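Local coordinates for protein dextranase (Pseudarthrobacter oxydans, PDB 6NZS) that catalyses the endohydrolysis of alpha-1,6-glucosidic linkages within dextran, as a glycoside hydrolase of family 49, at residues 255-258 against 259-262; 384-387 against 388-392; 220-223 against 224-227; 245-248 against 249-253. All blocks are in the same frame, centred on the assembly; numbering follows the deposited sequence.

Contact 1: residues 255-258 against 259-262; sequences YLAP and GAYV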
ATOM      1  N   TYR A 255       0.870  11.899  17.753  1.00 10.50           N
ATOM      2  CA  TYR A 255      -0.159  10.920  18.074  1.00 10.80           C
ATOM      3  C   TYR A 255      -1.475  11.358  17.450  1.00 12.21           C
ATOM      4  O   TYR A 255      -1.926  12.488  17.666  1.00 11.63           O
ATOM      5  CB  TYR A 255      -0.326  10.769  19.596  1.00 10.01           C
ATOM      6  CG  TYR A 255      -1.418   9.792  19.951  1.00 10.35           C
ATOM      7  CD1 TYR A 255      -1.259   8.432  19.717  1.00 10.09           C
ATOM      8  CD2 TYR A 255      -2.618  10.228  20.484  1.00 11.12           C
ATOM      9  CE1 TYR A 255      -2.265   7.529  20.011  1.00  9.93           C
ATOM     10  CE2 TYR A 255      -3.635   9.327  20.794  1.00 11.42           C
ATOM     11  CZ  TYR A 255      -3.455   7.981  20.545  1.00 10.79           C
ATOM     12  OH  TYR A 255      -4.463   7.085  20.835  1.00 13.58           O
ATOM     13  N   LEU A 256      -2.089  10.464  16.680  1.00 10.91           N
ATOM     14  CA  LEU A 256      -3.397  10.695  16.068  1.00 10.83           C
ATOM     15  C   LEU A 256      -4.378   9.756  16.757  1.00  9.94           C
ATOM     16  O   LEU A 256      -4.353   8.546  16.522  1.00 11.70           O
ATOM     17  CB  LEU A 256      -3.368  10.411  14.564  1.00 11.64           C
ATOM     18  CG  LEU A 256      -2.271  11.061  13.719  1.00 14.56           C
ATOM     19  CD1 LEU A 256      -2.503  10.748  12.247  1.00 16.25           C
ATOM     20  CD2 LEU A 256      -2.225  12.556  13.931  1.00 17.28           C
ATOM     21  N   ALA A 257      -5.237  10.304  17.604  1.00 10.75           N
ATOM     22  CA  ALA A 257      -6.171   9.474  18.338  1.00 11.52           C
ATOM     23  C   ALA A 257      -7.133   8.793  17.373  1.00 11.28           C
ATOM     24  O   ALA A 257      -7.379   9.288  16.267  1.00 11.36           O
ATOM     25  CB  ALA A 257      -6.976  10.333  19.311  1.00 13.11           C
ATOM     26  N   PRO A 258      -7.704   7.654  17.770  1.00 11.56           N
ATOM     27  CA  PRO A 258      -8.821   7.107  16.994  1.00 12.21           C
ATOM     28  C   PRO A 258      -9.919   8.154  16.936  1.00 12.83           C
ATOM     29  O   PRO A 258     -10.322   8.709  17.959  1.00 15.18           O
ATOM     30  CB  PRO A 258      -9.255   5.878  17.803  1.00 14.08           C
ATOM     31  CG  PRO A 258      -8.711   6.104  19.172  1.00 20.28           C
ATOM     32  CD  PRO A 258      -7.462   6.906  19.017  1.00 12.68           C
ATOM     33  N   GLY A 259     -10.377   8.458  15.728  1.00 10.79           N
ATOM     34  CA  GLY A 259     -11.336   9.526  15.554  1.00 11.16           C
ATOM     35  C   GLY A 259     -10.736  10.877  15.236  1.00 12.22           C
ATOM     36  O   GLY A 259     -11.491  11.828  14.988  1.00 12.76           O
ATOM     37  N   ALA A 260      -9.411  11.001  15.240  1.00 12.11           N
ATOM     38  CA  ALA A 260      -8.774  12.196  14.714  1.00 10.99           C
ATOM     39  C   ALA A 260      -8.626  12.069  13.205  1.00 12.63           C
ATOM     40  O   ALA A 260      -8.286  11.000  12.688  1.00 12.06           O
ATOM     41  CB  ALA A 260      -7.400  12.390  15.351  1.00 10.97           C
ATOM     42  N   TYR A 261      -8.888  13.168  12.501  1.00 12.34           N
ATOM     43  CA  TYR A 261      -8.728  13.253  11.052  1.00 10.69           C
ATOM     44  C   TYR A 261      -7.921  14.512  10.771  1.00 12.76           C
ATOM     45  O   TYR A 261      -8.419  15.629  10.955  1.00 13.33           O
ATOM     46  CB  TYR A 261     -10.093  13.310  10.365  1.00 13.56           C
ATOM     47  CG  TYR A 261     -10.060  13.076   8.865  1.00 13.55           C
ATOM     48  CD1 TYR A 261      -9.766  14.103   7.981  1.00 15.23           C
ATOM     49  CD2 TYR A 261     -10.340  11.819   8.337  1.00 11.32           C
ATOM     50  CE1 TYR A 261      -9.753  13.888   6.618  1.00 14.35           C
ATOM     51  CE2 TYR A 261     -10.327  11.596   6.968  1.00 12.16           C
ATOM     52  CZ  TYR A 261     -10.031  12.629   6.119  1.00 13.59           C
ATOM     53  OH  TYR A 261     -10.020  12.395   4.761  1.00 14.73           O
ATOM     54  N   VAL A 262      -6.673  14.332  10.356  1.00 10.29           N
ATOM     55  CA  VAL A 262      -5.748  15.433  10.120  1.00 10.42           C
ATOM     56  C   VAL A 262      -5.481  15.515   8.623  1.00 11.94           C
ATOM     57  O   VAL A 262      -4.934  14.577   8.030  1.00 12.42           O
ATOM     58  CB  VAL A 262      -4.434  15.225  10.888  1.00 11.97           C
ATOM     59  CG1 VAL A 262      -3.456  16.357  10.574  1.00 13.58           C
ATOM     60  CG2 VAL A 262      -4.708  15.132  12.388  1.00 13.46           C
TER

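Contact 2: residues 384-387 against 388-392; sequences FNAN and DDVLK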
ATOM      1  N   PHE A 384      -1.824  -1.828   2.161  1.00  7.41           N
ATOM      2  CA  PHE A 384      -1.321  -0.820   1.233  1.00  7.73           C
ATOM      3  C   PHE A 384      -2.161  -0.787  -0.029  1.00  9.86           C
ATOM      4  O   PHE A 384      -2.254  -1.789  -0.746  1.00  9.42           O
ATOM      5  CB  PHE A 384       0.126  -1.102   0.832  1.00  8.76           C
ATOM      6  CG  PHE A 384       1.113  -0.806   1.914  1.00  7.73           C
ATOM      7  CD1 PHE A 384       1.429  -1.762   2.863  1.00 10.46           C
ATOM      8  CD2 PHE A 384       1.726   0.435   1.982  1.00  8.13           C
ATOM      9  CE1 PHE A 384       2.339  -1.484   3.879  1.00  9.91           C
ATOM     10  CE2 PHE A 384       2.645   0.730   2.988  1.00 10.04           C
ATOM     11  CZ  PHE A 384       2.951  -0.235   3.936  1.00  9.72           C
ATOM     12  N   ASN A 385      -2.735   0.370  -0.316  1.00  9.18           N
ATOM     13  CA  ASN A 385      -3.176   0.715  -1.660  1.00  8.59           C
ATOM     14  C   ASN A 385      -2.109   1.649  -2.214  1.00  9.54           C
ATOM     15  O   ASN A 385      -1.716   2.602  -1.534  1.00 10.54           O
ATOM     16  CB  ASN A 385      -4.527   1.429  -1.559  1.00  8.57           C
ATOM     17  CG  ASN A 385      -5.069   1.921  -2.892  1.00 10.73           C
ATOM     18  OD1 ASN A 385      -5.541   3.048  -2.975  1.00 13.37           O
ATOM     19  ND2 ASN A 385      -5.075   1.068  -3.903  1.00  9.83           N
ATOM     20  N   ALA A 386      -1.592   1.351  -3.411  1.00  9.30           N
ATOM     21  CA  ALA A 386      -0.532   2.170  -3.995  1.00  8.65           C
ATOM     22  C   ALA A 386      -0.597   2.111  -5.516  1.00  8.78           C
ATOM     23  O   ALA A 386      -0.947   1.080  -6.096  1.00 10.94           O
ATOM     24  CB  ALA A 386       0.870   1.749  -3.510  1.00 12.68           C
ATOM     25  N   ASN A 387      -0.251   3.234  -6.161  1.00 10.40           N
ATOM     26  CA  ASN A 387      -0.169   3.344  -7.618  1.00  9.23           C
ATOM     27  C   ASN A 387       1.268   3.570  -8.075  1.00 11.10           C
ATOM     28  O   ASN A 387       1.535   4.308  -9.023  1.00 11.07           O
ATOM     29  CB  ASN A 387      -1.109   4.419  -8.159  1.00 11.35           C
ATOM     30  CG  ASN A 387      -1.428   4.221  -9.634  1.00 11.07           C
ATOM     31  OD1 ASN A 387      -1.180   3.160 -10.195  1.00 10.94           O
ATOM     32  ND2 ASN A 387      -1.982   5.250 -10.268  1.00 13.26           N
ATOM     33  N   ASP A 388       2.197   2.927  -7.389  1.00  9.15           N
ATOM     34  CA  ASP A 388       3.603   2.865  -7.753  1.00 10.86           C
ATOM     35  C   ASP A 388       4.194   1.693  -6.979  1.00 11.11           C
ATOM     36  O   ASP A 388       3.449   0.899  -6.400  1.00 10.77           O
ATOM     37  CB  ASP A 388       4.296   4.210  -7.509  1.00 13.48           C
ATOM     38  CG  ASP A 388       5.314   4.524  -8.587  1.00 15.82           C
ATOM     39  OD1 ASP A 388       6.297   3.764  -8.675  1.00 15.75           O
ATOM     40  OD2 ASP A 388       5.117   5.489  -9.365  1.00 17.77           O
ATOM     41  N   ASP A 389       5.529   1.576  -6.969  1.00 11.09           N
ATOM     42  CA  ASP A 389       6.212   0.552  -6.174  1.00 10.16           C
ATOM     43  C   ASP A 389       5.575   0.469  -4.800  1.00 11.83           C
ATOM     44  O   ASP A 389       5.457   1.482  -4.110  1.00 11.26           O
ATOM     45  CB  ASP A 389       7.680   0.955  -5.964  1.00 11.67           C
ATOM     46  CG  ASP A 389       8.476   1.024  -7.244  1.00 13.25           C
ATOM     47  OD1 ASP A 389       8.232   0.214  -8.159  1.00 13.20           O
ATOM     48  OD2 ASP A 389       9.372   1.902  -7.324  1.00 14.17           O
ATOM     49  N   VAL A 390       5.158  -0.737  -4.399  1.00  9.74           N
ATOM     50  CA  VAL A 390       4.437  -0.873  -3.134  1.00 10.21           C
ATOM     51  C   VAL A 390       5.394  -1.159  -1.983  1.00 12.38           C
ATOM     52  O   VAL A 390       5.395  -0.455  -0.960  1.00 14.41           O
ATOM     53  CB  VAL A 390       3.329  -1.943  -3.195  1.00  8.87           C
ATOM     54  CG1 VAL A 390       2.507  -1.903  -1.894  1.00 11.12           C
ATOM     55  CG2 VAL A 390       2.421  -1.752  -4.418  1.00 10.38           C
ATOM     56  N   LEU A 391       6.171  -2.224  -2.114  1.00 11.44           N
ATOM     57  CA  LEU A 391       7.171  -2.598  -1.119  1.00 10.98           C
ATOM     58  C   LEU A 391       8.544  -2.357  -1.736  1.00 10.46           C
ATOM     59  O   LEU A 391       8.977  -3.107  -2.619  1.00 10.94           O
ATOM     60  CB  LEU A 391       7.003  -4.054  -0.696  1.00 12.23           C
ATOM     61  CG  LEU A 391       5.655  -4.371  -0.043  1.00 11.64           C
ATOM     62  CD1 LEU A 391       5.602  -5.837   0.355  1.00 11.35           C
ATOM     63  CD2 LEU A 391       5.389  -3.463   1.168  1.00 12.58           C
ATOM     64  N   LYS A 392       9.227  -1.319  -1.257  1.00 11.07           N
ATOM     65  CA  LYS A 392      10.533  -0.926  -1.775  1.00 11.26           C
ATOM     66  C   LYS A 392      11.584  -1.626  -0.924  1.00 11.38           C
ATOM     67  O   LYS A 392      11.905  -1.188   0.186  1.00 12.76           O
ATOM     68  CB  LYS A 392      10.655   0.591  -1.761  1.00 11.88           C
ATOM     69  CG  LYS A 392       9.746   1.238  -2.814  1.00 13.60           C
ATOM     70  CD  LYS A 392       9.268   2.628  -2.409  1.00 17.05           C
ATOM     71  CE  LYS A 392      10.383   3.655  -2.528  1.00 19.35           C
ATOM     72  NZ  LYS A 392       9.880   5.065  -2.502  1.00 16.81           N
TER

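Contact 3: residues 220-223 against 224-227; sequences TNLN and AVTE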
ATOM      1  N   THR A 220      -1.650  25.470  11.439  1.00 18.14           N
ATOM      2  CA  THR A 220      -0.518  25.919  10.646  1.00 19.28           C
ATOM      3  C   THR A 220       0.603  26.452  11.525  1.00 19.84           C
ATOM      4  O   THR A 220       1.527  27.098  11.016  1.00 19.53           O
ATOM      5  CB  THR A 220      -0.962  26.979   9.635  1.00 19.77           C
ATOM      6  OG1 THR A 220      -1.698  27.997  10.322  1.00 23.68           O
ATOM      7  CG2 THR A 220      -1.858  26.346   8.560  1.00 21.76           C
ATOM      8  N   ASN A 221       0.546  26.182  12.828  1.00 17.80           N
ATOM      9  CA  ASN A 221       1.486  26.723  13.801  1.00 20.14           C
ATOM     10  C   ASN A 221       2.396  25.655  14.397  1.00 21.13           C
ATOM     11  O   ASN A 221       3.089  25.923  15.388  1.00 20.98           O
ATOM     12  CB  ASN A 221       0.716  27.434  14.915  1.00 21.85           C
ATOM     13  CG  ASN A 221      -0.218  26.499  15.673  1.00 24.73           C
ATOM     14  OD1 ASN A 221      -0.538  25.401  15.208  1.00 23.91           O
ATOM     15  ND2 ASN A 221      -0.666  26.937  16.845  1.00 26.92           N
ATOM     16  N   LEU A 222       2.426  24.456  13.816  1.00 17.24           N
ATOM     17  CA  LEU A 222       3.136  23.353  14.446  1.00 17.42           C
ATOM     18  C   LEU A 222       4.652  23.490  14.367  1.00 16.90           C
ATOM     19  O   LEU A 222       5.357  22.821  15.128  1.00 15.83           O
ATOM     20  CB  LEU A 222       2.684  22.018  13.848  1.00 16.86           C
ATOM     21  CG  LEU A 222       1.203  21.690  14.056  1.00 15.27           C
ATOM     22  CD1 LEU A 222       0.883  20.320  13.456  1.00 19.81           C
ATOM     23  CD2 LEU A 222       0.822  21.730  15.524  1.00 16.98           C
ATOM     24  N   ASN A 223       5.175  24.320  13.458  1.00 15.32           N
ATOM     25  CA  ASN A 223       6.623  24.461  13.354  1.00 16.10           C
ATOM     26  C   ASN A 223       7.232  25.091  14.599  1.00 16.41           C
ATOM     27  O   ASN A 223       8.422  24.886  14.859  1.00 17.67           O
ATOM     28  CB  ASN A 223       7.012  25.309  12.136  1.00 17.90           C
ATOM     29  CG  ASN A 223       6.656  24.653  10.809  1.00 21.23           C
ATOM     30  OD1 ASN A 223       5.926  23.660  10.755  1.00 17.84           O
ATOM     31  ND2 ASN A 223       7.172  25.216   9.726  1.00 18.21           N
ATOM     32  N   ALA A 224       6.448  25.844  15.371  1.00 14.80           N
ATOM     33  CA  ALA A 224       6.961  26.575  16.521  1.00 17.01           C
ATOM     34  C   ALA A 224       6.480  26.013  17.854  1.00 18.96           C
ATOM     35  O   ALA A 224       6.583  26.701  18.876  1.00 18.36           O
ATOM     36  CB  ALA A 224       6.631  28.064  16.415  1.00 18.66           C
ATOM     37  N   VAL A 225       5.945  24.789  17.875  1.00 16.70           N
ATOM     38  CA  VAL A 225       5.596  24.175  19.152  1.00 16.99           C
ATOM     39  C   VAL A 225       6.866  23.873  19.939  1.00 17.59           C
ATOM     40  O   VAL A 225       7.903  23.495  19.374  1.00 16.74           O
ATOM     41  CB  VAL A 225       4.723  22.919  18.970  1.00 24.00           C
ATOM     42  CG1 VAL A 225       3.421  23.260  18.258  1.00 23.07           C
ATOM     43  CG2 VAL A 225       5.479  21.830  18.239  1.00 21.92           C
ATOM     44  N   THR A 226       6.794  24.046  21.256  1.00 16.90           N
ATOM     45  CA  THR A 226       7.933  23.790  22.125  1.00 16.25           C
ATOM     46  C   THR A 226       7.812  22.502  22.923  1.00 18.33           C
ATOM     47  O   THR A 226       8.775  22.118  23.594  1.00 20.00           O
ATOM     48  CB  THR A 226       8.143  24.963  23.091  1.00 19.55           C
ATOM     49  OG1 THR A 226       6.912  25.238  23.766  1.00 20.61           O
ATOM     50  CG2 THR A 226       8.600  26.205  22.334  1.00 21.44           C
ATOM     51  N   GLU A 227       6.672  21.823  22.862  1.00 16.43           N
ATOM     52  CA  GLU A 227       6.476  20.599  23.619  1.00 15.38           C
ATOM     53  C   GLU A 227       7.118  19.411  22.898  1.00 15.66           C
ATOM     54  O   GLU A 227       7.575  19.506  21.757  1.00 17.96           O
ATOM     55  CB  GLU A 227       4.988  20.357  23.857  1.00 16.13           C
ATOM     56  CG  GLU A 227       4.331  21.347  24.818  1.00 17.84           C
ATOM     57  CD  GLU A 227       3.847  22.624  24.145  1.00 18.34           C
ATOM     58  OE1 GLU A 227       4.042  22.789  22.923  1.00 19.82           O
ATOM     59  OE2 GLU A 227       3.264  23.472  24.852  1.00 26.41           O
TER

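Contact 4: residues 245-248 against 249-253; sequences AVLP and PNVKW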
ATOM      1  N   ALA A 245       3.650  20.390   8.194  1.00 16.13           N
ATOM      2  CA  ALA A 245       4.297  20.603   9.486  1.00 16.15           C
ATOM      3  C   ALA A 245       5.753  20.161   9.407  1.00 17.01           C
ATOM      4  O   ALA A 245       6.048  18.972   9.248  1.00 16.93           O
ATOM      5  CB  ALA A 245       3.550  19.834  10.570  1.00 14.93           C
ATOM      6  N   VAL A 246       6.665  21.122   9.516  1.00 17.62           N
ATOM      7  CA  VAL A 246       8.097  20.857   9.578  1.00 17.94           C
ATOM      8  C   VAL A 246       8.488  21.040  11.038  1.00 15.83           C
ATOM      9  O   VAL A 246       8.543  22.167  11.541  1.00 17.56           O
ATOM     10  CB  VAL A 246       8.877  21.796   8.646  1.00 18.88           C
ATOM     11  CG1 VAL A 246      10.373  21.524   8.727  1.00 19.38           C
ATOM     12  CG2 VAL A 246       8.374  21.647   7.203  1.00 18.09           C
ATOM     13  N   LEU A 247       8.725  19.925  11.725  1.00 15.99           N
ATOM     14  CA  LEU A 247       8.686  19.863  13.180  1.00 15.20           C
ATOM     15  C   LEU A 247      10.029  20.251  13.798  1.00 13.30           C
ATOM     16  O   LEU A 247      11.088  19.898  13.265  1.00 15.54           O
ATOM     17  CB  LEU A 247       8.295  18.460  13.647  1.00 13.68           C
ATOM     18  CG  LEU A 247       6.891  18.020  13.208  1.00 14.06           C
ATOM     19  CD1 LEU A 247       6.619  16.567  13.572  1.00 14.56           C
ATOM     20  CD2 LEU A 247       5.823  18.926  13.801  1.00 13.94           C
ATOM     21  N   PRO A 248       9.947  20.953  14.925  1.00 14.28           N
ATOM     22  CA  PRO A 248      11.159  21.418  15.618  1.00 14.50           C
ATOM     23  C   PRO A 248      11.833  20.285  16.372  1.00 16.44           C
ATOM     24  O   PRO A 248      11.250  19.204  16.560  1.00 14.96           O
ATOM     25  CB  PRO A 248      10.612  22.485  16.579  1.00 15.92           C
ATOM     26  CG  PRO A 248       9.210  22.069  16.844  1.00 14.80           C
ATOM     27  CD  PRO A 248       8.717  21.461  15.556  1.00 14.60           C
ATOM     28  N   PRO A 249      13.072  20.492  16.834  1.00 14.31           N
ATOM     29  CA  PRO A 249      13.864  19.361  17.342  1.00 14.45           C
ATOM     30  C   PRO A 249      13.325  18.753  18.623  1.00 13.93           C
ATOM     31  O   PRO A 249      13.658  17.603  18.930  1.00 15.37           O
ATOM     32  CB  PRO A 249      15.262  19.965  17.547  1.00 18.67           C
ATOM     33  CG  PRO A 249      15.041  21.433  17.605  1.00 18.31           C
ATOM     34  CD  PRO A 249      13.865  21.733  16.748  1.00 15.62           C
ATOM     35  N   ASN A 250      12.496  19.480  19.367  1.00 14.47           N
ATOM     36  CA  ASN A 250      11.933  18.976  20.611  1.00 15.16           C
ATOM     37  C   ASN A 250      10.869  17.900  20.396  1.00 14.77           C
ATOM     38  O   ASN A 250      10.615  17.113  21.312  1.00 14.84           O
ATOM     39  CB  ASN A 250      11.342  20.160  21.383  1.00 19.99           C
ATOM     40  CG  ASN A 250      10.706  21.211  20.455  1.00 21.74           C
ATOM     41  OD1 ASN A 250      11.413  22.045  19.861  1.00 19.04           O
ATOM     42  ND2 ASN A 250       9.365  21.182  20.342  1.00 16.97           N
ATOM     43  N   VAL A 251      10.250  17.840  19.218  1.00 13.52           N
ATOM     44  CA  VAL A 251       9.114  16.947  19.001  1.00 13.73           C
ATOM     45  C   VAL A 251       9.614  15.538  18.703  1.00 14.54           C
ATOM     46  O   VAL A 251      10.336  15.311  17.728  1.00 16.73           O
ATOM     47  CB  VAL A 251       8.213  17.461  17.875  1.00 13.14           C
ATOM     48  CG1 VAL A 251       7.078  16.471  17.636  1.00 15.27           C
ATOM     49  CG2 VAL A 251       7.661  18.832  18.230  1.00 15.22           C
ATOM     50  N   LYS A 252       9.219  14.582  19.541  1.00 13.45           N
ATOM     51  CA  LYS A 252       9.619  13.194  19.371  1.00 13.12           C
ATOM     52  C   LYS A 252       8.449  12.277  19.053  1.00 14.22           C
ATOM     53  O   LYS A 252       8.673  11.102  18.743  1.00 14.67           O
ATOM     54  CB  LYS A 252      10.329  12.683  20.639  1.00 16.96           C
ATOM     55  CG  LYS A 252       9.426  12.641  21.873  1.00 15.56           C
ATOM     56  CD  LYS A 252      10.179  12.309  23.160  1.00 23.30           C
ATOM     57  CE  LYS A 252       9.196  12.089  24.309  1.00 25.71           C
ATOM     58  NZ  LYS A 252       9.874  11.831  25.613  1.00 32.14           N
ATOM     59  N   TRP A 253       7.219  12.775  19.119  1.00 12.05           N
ATOM     60  CA  TRP A 253       6.049  11.911  19.016  1.00 12.76           C
ATOM     61  C   TRP A 253       4.891  12.715  18.449  1.00 12.82           C
ATOM     62  O   TRP A 253       4.566  13.785  18.971  1.00 12.24           O
ATOM     63  CB  TRP A 253       5.692  11.408  20.418  1.00 12.41           C
ATOM     64  CG  TRP A 253       4.769  10.216  20.513  1.00 11.67           C
ATOM     65  CD1 TRP A 253       3.896   9.746  19.564  1.00 12.47           C
ATOM     66  CD2 TRP A 253       4.634   9.357  21.645  1.00 13.46           C
ATOM     67  NE1 TRP A 253       3.235   8.636  20.046  1.00 11.99           N
ATOM     68  CE2 TRP A 253       3.674   8.378  21.320  1.00 13.15           C
ATOM     69  CE3 TRP A 253       5.248   9.312  22.901  1.00 13.88           C
ATOM     70  CZ2 TRP A 253       3.310   7.368  22.213  1.00 14.11           C
ATOM     71  CZ3 TRP A 253       4.880   8.318  23.787  1.00 14.84           C
ATOM     72  CH2 TRP A 253       3.924   7.355  23.439  1.00 16.32           C
TER
HETATM   73  O   HOH W   1      11.951  16.537  16.100  1.00 20.81           O

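Contact 1: residues 255-258 against 259-262
L256 extends its CD2 methyl across the turn to CG2 of V262, 3.9 Å away, and the two side chains cross at about a right angle. CG of the leucine stands beside its own backbone N, opposite the carbonyl carbon (chi1 -51°), and CG2 of the valine holds the same position on its residue, which brings the two methyls together. A257 follows as the first residue of a type II beta turn that closes at A260. Its carbonyl oxygen receives the backbone N-H of A260, with A257 O and A260 N 2.8 Å apart in a nearly straight bond (162°) whose donor sits above the carbonyl plane. The methyl of A260 is drawn in with it, its CB 3.2 Å from A257 O, whereas the CB atoms of the two alanines are 4.5 Å apart. P258 takes the first inner corner of the turn, a position suited to the phi that a proline ring imposes, and its side chain touches W13. At the second inner corner G259 has a positive phi (93°) at which any beta carbon would press against P258 O, so the turn calls for glycine there. The turn joins strands 253-256 and 260-263, each paired in parallel with strands of the coils before and after it. L256 and V262 both pack between F232 of the preceding coil and L284 of the following one.

Contact 2: residues 384-387 against 388-392
V390 spreads its two methyls over the side chains of F384 and A386 at an inner corner of the parallel beta-helix, where strand 382-386 bends into strand 391-392. CG1 of the valine lies opposite its backbone N (chi1 -173°) and meets CB of F384 at 3.7 Å. CG2, beside that N, lies 3.9 Å from CB of A386, so that one branched side chain serves two alternate residues of the strand. The phenyl ring is inclined obliquely to CG1, and its neighbours are M379 of the same coil and T403 of the following one; I405, also of the following coil, covers V390. N387 turns its side chain out of this apolar cluster. Its OD1 accepts the backbone N-H groups of E409 and N410, while ND2 donates to W364 O, so the amide is fastened to both neighbouring coils. D388 extends the bend with a first torsion away from the staggered positions (chi1 -142°). With an alanine here, the backbone N-H of D389 would probably lose its carboxylate acceptor and the bend would be freer to shift. D389 directs its own carboxylate to Q415 and W418. The tie at the corner is made within the 388-392 segment: D389 N donates to D388 OD1 at 2.9 Å and 153°, reaching the anti lone pair of that oxygen.

Contact 3: residues 220-223 against 224-227
The amide oxygen OD1 of N223, a residue whose CB lies 3.3 Å from N of A224, accepts two hydrogen bonds, one from the hydroxyl of Y243 and one from the backbone N of V246. The two donors fix the rotation of the asparagine and tie the bend to the next stretch of chain, which runs into strand 245-247. Next to that amide the backbone makes two successive bonds of the i to i+3 kind, both weak. A224 N donates to N221 O at 3.4 Å, and V225 N donates to L222 O, also at 3.4 Å but almost straight (172°). The long separations suggest a loosely wound turn. V225 packs against the turn. Its CG2 sits between the backbone N and the carbonyl carbon, the crowded position, and this sets the methyl 3.3 Å from L222 O, the oxygen that already takes the valine's own N-H. CG1, opposite the carbonyl carbon (chi1 -60°), lies 4.1 Å from CD2 of L222; the two side chains run side by side and point the same way. Together they form the buried face of the bend, both touching H212, with F232 against the leucine and I230 against the valine. N221, N223 and A224 lie on the exposed side. Consecutive bonds of this kind define a short 3-10 turn, here set in the loop that carries the beta-helix from strand 217-218 to strand 229-232.

Contact 4: residues 245-248 against 249-253
P249 follows P248 through a trans peptide bond, and this linkage itself brings P249 CD to 3.3 Å from P248 CB, tighter than carbon atoms usually meet. Its phi near -67° suits the first inner corner of a type I beta turn that runs from P248 to V251. N250 occupies the second corner and folds its amide back over the P248 ring, with OD1 3.4 Å from P248 CB and ND2 3.6 Å from P248 CG. Its first torsion (chi1 36°) sets CG between the backbone N and the carbonyl carbon, and ND2 donates to two carbonyls of the preceding loop, V225 O and E227 O. A leucine in its place would probably strand both carbonyls without their shared donor and detach the loop from this turn. V251 closes the turn: its N donates to P248 O at 3.2 Å (166°), from above the carbonyl plane. A water lies 2.8 Å from P248 O and 2.6 Å from V251 O, hydrogen-bonding to both. On the buried side V251 CG2 packs at 3.8 Å on P248 CG, and CG1 meets CD1 of L247 at 4.1 Å, these two side chains crossing nearly perpendicularly. I230 and F268 cover the L247-V251 pair. K252 then pairs through its backbone with E228 and K277, leading into strand 253-256; the whole is a type I beta turn opened by two prolines, linking strands on different faces of the parallel beta-helix.

In the fold
Along the chain the order is contact 3, contact 4, contact 1 and, much later, contact 2. The first three lie near one another on the same side of the chain's centre. Contacts 3 and 4 touch, their centres 8 Å apart, and the centre of contact 1 is about 17 Å from that of contact 4, which precedes it by a single residue, the two sharing strand 253-256. Contact 2 sits nearer the middle of the chain, its centre 24 Å from that of contact 1 and 31 Å from that of contact 3. All four are bends between strands of the parallel beta-helix, so the same coiled framework is turned at its corners by quite different local means.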